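Local coordinates for nitrogenase molybdenum-iron protein alpha chain (Clostridium pasteurianum, PDB 4WES) that forms, with the beta chain, the molybdenum-iron component of nitrogenase, which reduces dinitrogen to ammonium at an iron-molybdenum cofactor, at residues 208-213 with 301-306; 283-288 with 351-356. All coordinates share one frame; numbering follows the deposited sequence.

Overall arrangement
From the N terminus, the chain reaches contact 1 at strand 209-215, the first in sequence of the parallel sheet ordered 235-239, 209-215, 257-260, 281-283. Contact 1 closes the loop of 87 residues that builds the rest of this sheet and helix 289-303, bringing the C-terminal end of that helix to the start of the strand. Contact 2 begins inside that loop, where the chain leaves strand 281-283 for the same helix, and reaches forward past 62 mostly helical residues to helix 352-357. The two loops therefore cross. Helix 289-303 links them, with 283-288 ahead of its N terminus and 301-306 at its C terminus; the contact centres lie about 20 Å apart.

Contact 1 of 2, residues 208-213 with 301-306; sequences YSINVL and KCFDDP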
# COMPACT_ATOMS: atom_id res chain seq x y z
N TYR A 208 31.09 -23.48 35.30
CA TYR A 208 30.79 -22.05 35.23
C TYR A 208 29.34 -21.75 34.89
O TYR A 208 29.04 -20.90 34.05
CB TYR A 208 31.71 -21.37 34.24
CG TYR A 208 33.18 -21.66 34.48
CD1 TYR A 208 33.79 -21.32 35.68
CD2 TYR A 208 33.92 -22.31 33.53
CE1 TYR A 208 35.13 -21.60 35.90
CE2 TYR A 208 35.24 -22.61 33.74
CZ TYR A 208 35.84 -22.25 34.93
OH TYR A 208 37.17 -22.54 35.09
N SER A 209 28.44 -22.47 35.54
CA SER A 209 27.01 -22.36 35.25
C SER A 209 26.34 -21.26 36.06
O SER A 209 26.47 -21.18 37.28
CB SER A 209 26.30 -23.69 35.50
OG SER A 209 26.53 -24.65 34.47
N ILE A 210 25.63 -20.40 35.33
CA ILE A 210 24.86 -19.32 35.92
C ILE A 210 23.43 -19.40 35.37
O ILE A 210 23.18 -19.94 34.31
CB ILE A 210 25.49 -17.95 35.58
CG1 ILE A 210 25.44 -17.64 34.09
CG2 ILE A 210 26.90 -17.90 36.12
CD1 ILE A 210 24.16 -16.91 33.67
N ASN A 211 22.50 -18.80 36.12
CA ASN A 211 21.16 -18.52 35.60
C ASN A 211 20.95 -17.02 35.58
O ASN A 211 21.45 -16.32 36.44
CB ASN A 211 20.06 -19.07 36.48
CG ASN A 211 20.06 -20.58 36.62
OD1 ASN A 211 20.37 -21.33 35.68
ND2 ASN A 211 19.76 -21.03 37.85
N VAL A 212 20.18 -16.54 34.59
CA VAL A 212 19.67 -15.19 34.63
C VAL A 212 18.21 -15.23 35.06
O VAL A 212 17.36 -15.77 34.36
CB VAL A 212 19.83 -14.43 33.32
CG1 VAL A 212 19.43 -12.96 33.50
CG2 VAL A 212 21.25 -14.52 32.79
N LEU A 213 17.94 -14.73 36.26
CA LEU A 213 16.61 -14.76 36.84
C LEU A 213 15.88 -13.43 36.61
O LEU A 213 16.47 -12.35 36.81
CB LEU A 213 16.66 -15.01 38.33
CG LEU A 213 17.27 -16.33 38.83
CD1 LEU A 213 17.05 -16.45 40.33
CD2 LEU A 213 16.72 -17.53 38.08
N LYS A 301 34.39 -11.73 40.27
CA LYS A 301 34.81 -11.79 41.66
C LYS A 301 34.25 -13.02 42.38
O LYS A 301 34.94 -13.66 43.17
CB LYS A 301 34.42 -10.52 42.40
CG LYS A 301 35.27 -9.31 42.03
CD LYS A 301 34.73 -8.00 42.57
CE LYS A 301 35.52 -6.84 41.99
NZ LYS A 301 35.00 -5.54 42.43
N CYS A 302 32.99 -13.35 42.09
CA CYS A 302 32.37 -14.51 42.72
C CYS A 302 33.04 -15.81 42.31
O CYS A 302 33.27 -16.68 43.16
CB CYS A 302 30.87 -14.57 42.40
SG CYS A 302 29.86 -13.29 43.16
N PHE A 303 33.35 -15.97 41.03
CA PHE A 303 33.96 -17.20 40.54
C PHE A 303 35.45 -17.29 40.87
O PHE A 303 36.00 -18.39 41.06
CB PHE A 303 33.70 -17.39 39.04
CG PHE A 303 32.34 -17.95 38.75
CD1 PHE A 303 31.28 -17.11 38.52
CD2 PHE A 303 32.11 -19.30 38.72
CE1 PHE A 303 30.02 -17.62 38.28
CE2 PHE A 303 30.86 -19.82 38.48
CZ PHE A 303 29.79 -18.98 38.24
N ASP A 304 36.12 -16.14 40.94
CA ASP A 304 37.56 -16.04 41.20
C ASP A 304 38.39 -17.08 40.46
O ASP A 304 39.19 -17.81 41.03
CB ASP A 304 37.80 -16.09 42.70
CG ASP A 304 39.20 -15.64 43.09
OD1 ASP A 304 39.87 -14.91 42.32
OD2 ASP A 304 39.59 -16.01 44.21
N ASP A 305 38.19 -17.12 39.16
CA ASP A 305 38.91 -17.98 38.24
C ASP A 305 39.80 -17.07 37.35
O ASP A 305 39.31 -16.17 36.69
CB ASP A 305 37.89 -18.71 37.38
CG ASP A 305 38.52 -19.64 36.37
OD1 ASP A 305 39.00 -19.18 35.32
OD2 ASP A 305 38.50 -20.86 36.58
N PRO A 306 41.11 -17.33 37.32
CA PRO A 306 41.97 -16.38 36.60
C PRO A 306 41.64 -16.23 35.11
O PRO A 306 41.71 -15.11 34.57
CB PRO A 306 43.37 -16.95 36.79
CG PRO A 306 43.27 -17.74 38.04
CD PRO A 306 41.89 -18.31 38.08
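Tyr208 and Phe303 meet where strand 209-215, an inner strand of a four-stranded parallel sheet in an alpha/beta domain, begins and helix 289-303 ends. CD1 of the Tyr208 ring lies 4.0 Å from CD2 of Phe303, which sits at the tyrosine's edge, near its plane; the rings are not stacked on one another. The phenylalanine reaches over the start of the strand: its CE2 comes 3.9 Å from Tyr208 CA, and its CZ is 3.7 Å from Ile210 CG2. Ile210 CG2 approaches that ring obliquely, while Ser209 O lies at its edge, near the ring plane.

Beyond the helix end the contact turns polar. Tyr208 OH donates to Asp305 OD2 across 2.6 Å, a short bond that ties the phenol to the loop between two helices. The carboxylate and phenol planes stand 83° apart.

A second shell surrounds these groups. Leu257, at the start of neighbouring strand 257-260, and Tyr234 also touch Phe303, whose ring meets that of Tyr234 at a steep angle. Backbone bonds from Tyr208 and Ile210 to His235, and from Ser209 to Asp256, hold the strand between its neighbours. Asp304 leaves the helix with positive phi, and Asp305 follows as the N-cap of helix 306-334. With Asp305 CG anti to the backbone N (chi1 180°), the carboxylate reaches two partners: OD1 accepts from the backbone N of Leu308, while the phenol hydroxyl meets OD2 from above the carboxylate plane, 48° out of it.

Contact 2 of 2, residues 283-288 with 351-356; sequences KCNFIG and YMNMLK
Ile287 points its side chain at Tyr351 and Met354, and its branches divide the work. From CB, CG2 is placed anti to the backbone N and settles over the centre of the Tyr351 ring, a CH-pi contact 3.6 Å from CG2 to the ring centroid and 10° off the normal. The same methyl touches the terminal methyl of Met354, CE, at 3.7 Å, off to the side of the ring contact. The other branch runs through CG1 to CD1, which reaches Tyr351 CE2 at 3.6 Å. The phenol itself is held by Tyr484, its hydroxyl partner.

The backbone carbonyl of Ile287 takes a second grip. Asn353 ND2 donates to Ile287 O at 2.9 Å, nearly straight (165°) and with the acceptor close to the amide plane; a water donates weakly to that oxygen and accepts from Met354 N, joining loop to helix. Asn285 works both ways: OD1 accepts from Ile287 N in an Asx turn, while ND2 reaches over to Thr350 O, just before 351-356. Gly288 follows, its CA 3.5 Å from Asn353 OD1.

Gly288 is also the N-cap of helix 289-303. The arrangement is a buried loop-to-helix junction near the cofactor site of the nitrogenase alpha chain, with the Ile287 side chain about 7 Å from the iron-molybdenum cluster.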
# COMPACT_ATOMS: atom_id res chain seq x y z
N LYS A 283 22.40 -9.40 42.74
CA LYS A 283 21.70 -8.47 41.86
C LYS A 283 22.58 -8.17 40.68
O LYS A 283 23.76 -7.94 40.82
CB LYS A 283 21.35 -7.19 42.62
CG LYS A 283 20.46 -6.21 41.84
CD LYS A 283 19.05 -6.76 41.68
CE LYS A 283 18.18 -5.92 40.75
NZ LYS A 283 18.72 -5.79 39.37
N CYS A 284 22.02 -8.22 39.48
CA CYS A 284 22.73 -7.85 38.26
C CYS A 284 21.98 -6.72 37.55
O CYS A 284 20.80 -6.47 37.81
CB CYS A 284 22.87 -9.03 37.29
SG CYS A 284 21.32 -9.67 36.60
N ASN A 285 22.67 -6.06 36.64
CA ASN A 285 21.99 -5.15 35.73
C ASN A 285 22.73 -5.13 34.42
O ASN A 285 23.79 -4.51 34.29
CB ASN A 285 21.91 -3.74 36.32
CG ASN A 285 21.13 -2.83 35.40
OD1 ASN A 285 20.43 -3.31 34.52
ND2 ASN A 285 21.22 -1.52 35.61
N PHE A 286 22.13 -5.77 33.43
CA PHE A 286 22.70 -5.84 32.09
C PHE A 286 22.25 -4.68 31.19
O PHE A 286 22.45 -4.73 29.99
CB PHE A 286 22.39 -7.18 31.43
CG PHE A 286 23.16 -8.33 31.99
CD1 PHE A 286 22.59 -9.19 32.93
CD2 PHE A 286 24.44 -8.57 31.57
CE1 PHE A 286 23.34 -10.24 33.44
CE2 PHE A 286 25.16 -9.64 32.07
CZ PHE A 286 24.61 -10.47 33.01
N ILE A 287 21.69 -3.61 31.78
CA ILE A 287 21.31 -2.45 30.99
C ILE A 287 22.27 -1.28 31.28
O ILE A 287 22.52 -0.93 32.44
CB ILE A 287 19.85 -2.09 31.28
CG1 ILE A 287 18.96 -3.28 30.96
CG2 ILE A 287 19.43 -0.89 30.46
CD1 ILE A 287 17.61 -3.30 31.63
N GLY A 288 22.84 -0.74 30.21
CA GLY A 288 23.80 0.34 30.29
C GLY A 288 25.22 -0.15 30.39
O GLY A 288 25.49 -1.14 31.06
N TYR A 351 17.38 1.40 34.00
CA TYR A 351 17.75 2.30 32.91
C TYR A 351 18.50 3.57 33.35
O TYR A 351 18.99 4.32 32.51
CB TYR A 351 16.51 2.64 32.04
CG TYR A 351 16.27 1.55 31.02
CD1 TYR A 351 16.72 1.71 29.72
CD2 TYR A 351 15.64 0.36 31.36
CE1 TYR A 351 16.61 0.69 28.81
CE2 TYR A 351 15.51 -0.69 30.44
CZ TYR A 351 15.98 -0.53 29.16
OH TYR A 351 15.94 -1.52 28.23
N MET A 352 18.58 3.82 34.65
CA MET A 352 19.15 5.10 35.11
C MET A 352 20.61 5.27 34.74
O MET A 352 21.02 6.38 34.38
CB MET A 352 18.99 5.22 36.62
CG MET A 352 17.57 5.61 37.00
SD MET A 352 17.36 5.72 38.78
CE MET A 352 15.74 6.47 38.85
N ASN A 353 21.43 4.22 34.87
CA ASN A 353 22.85 4.43 34.64
C ASN A 353 23.17 4.76 33.18
O ASN A 353 24.10 5.51 32.90
CB ASN A 353 23.70 3.26 35.15
CG ASN A 353 23.70 2.04 34.22
OD1 ASN A 353 24.49 1.95 33.29
ND2 ASN A 353 22.81 1.10 34.46
N MET A 354 22.35 4.23 32.26
CA MET A 354 22.52 4.51 30.85
C MET A 354 22.21 5.98 30.59
O MET A 354 22.99 6.70 29.94
CB MET A 354 21.64 3.58 30.03
CG MET A 354 21.81 3.80 28.54
SD MET A 354 21.49 2.36 27.54
CE MET A 354 19.85 1.86 28.08
N LEU A 355 21.08 6.46 31.09
CA LEU A 355 20.75 7.89 30.94
C LEU A 355 21.84 8.78 31.53
O LEU A 355 22.23 9.78 30.92
CB LEU A 355 19.40 8.19 31.56
CG LEU A 355 18.22 7.54 30.84
CD1 LEU A 355 16.93 7.82 31.58
CD2 LEU A 355 18.10 8.01 29.40
N LYS A 356 22.34 8.41 32.70
CA LYS A 356 23.36 9.23 33.34
C LYS A 356 24.63 9.28 32.48
O LYS A 356 25.23 10.34 32.33
CB LYS A 356 23.69 8.70 34.72
CG LYS A 356 24.64 9.61 35.49
CD LYS A 356 24.81 9.18 36.93
CE LYS A 356 25.80 10.09 37.66
NZ LYS A 356 26.14 9.49 38.97
O HOH W 1 21.00 1.72 32.50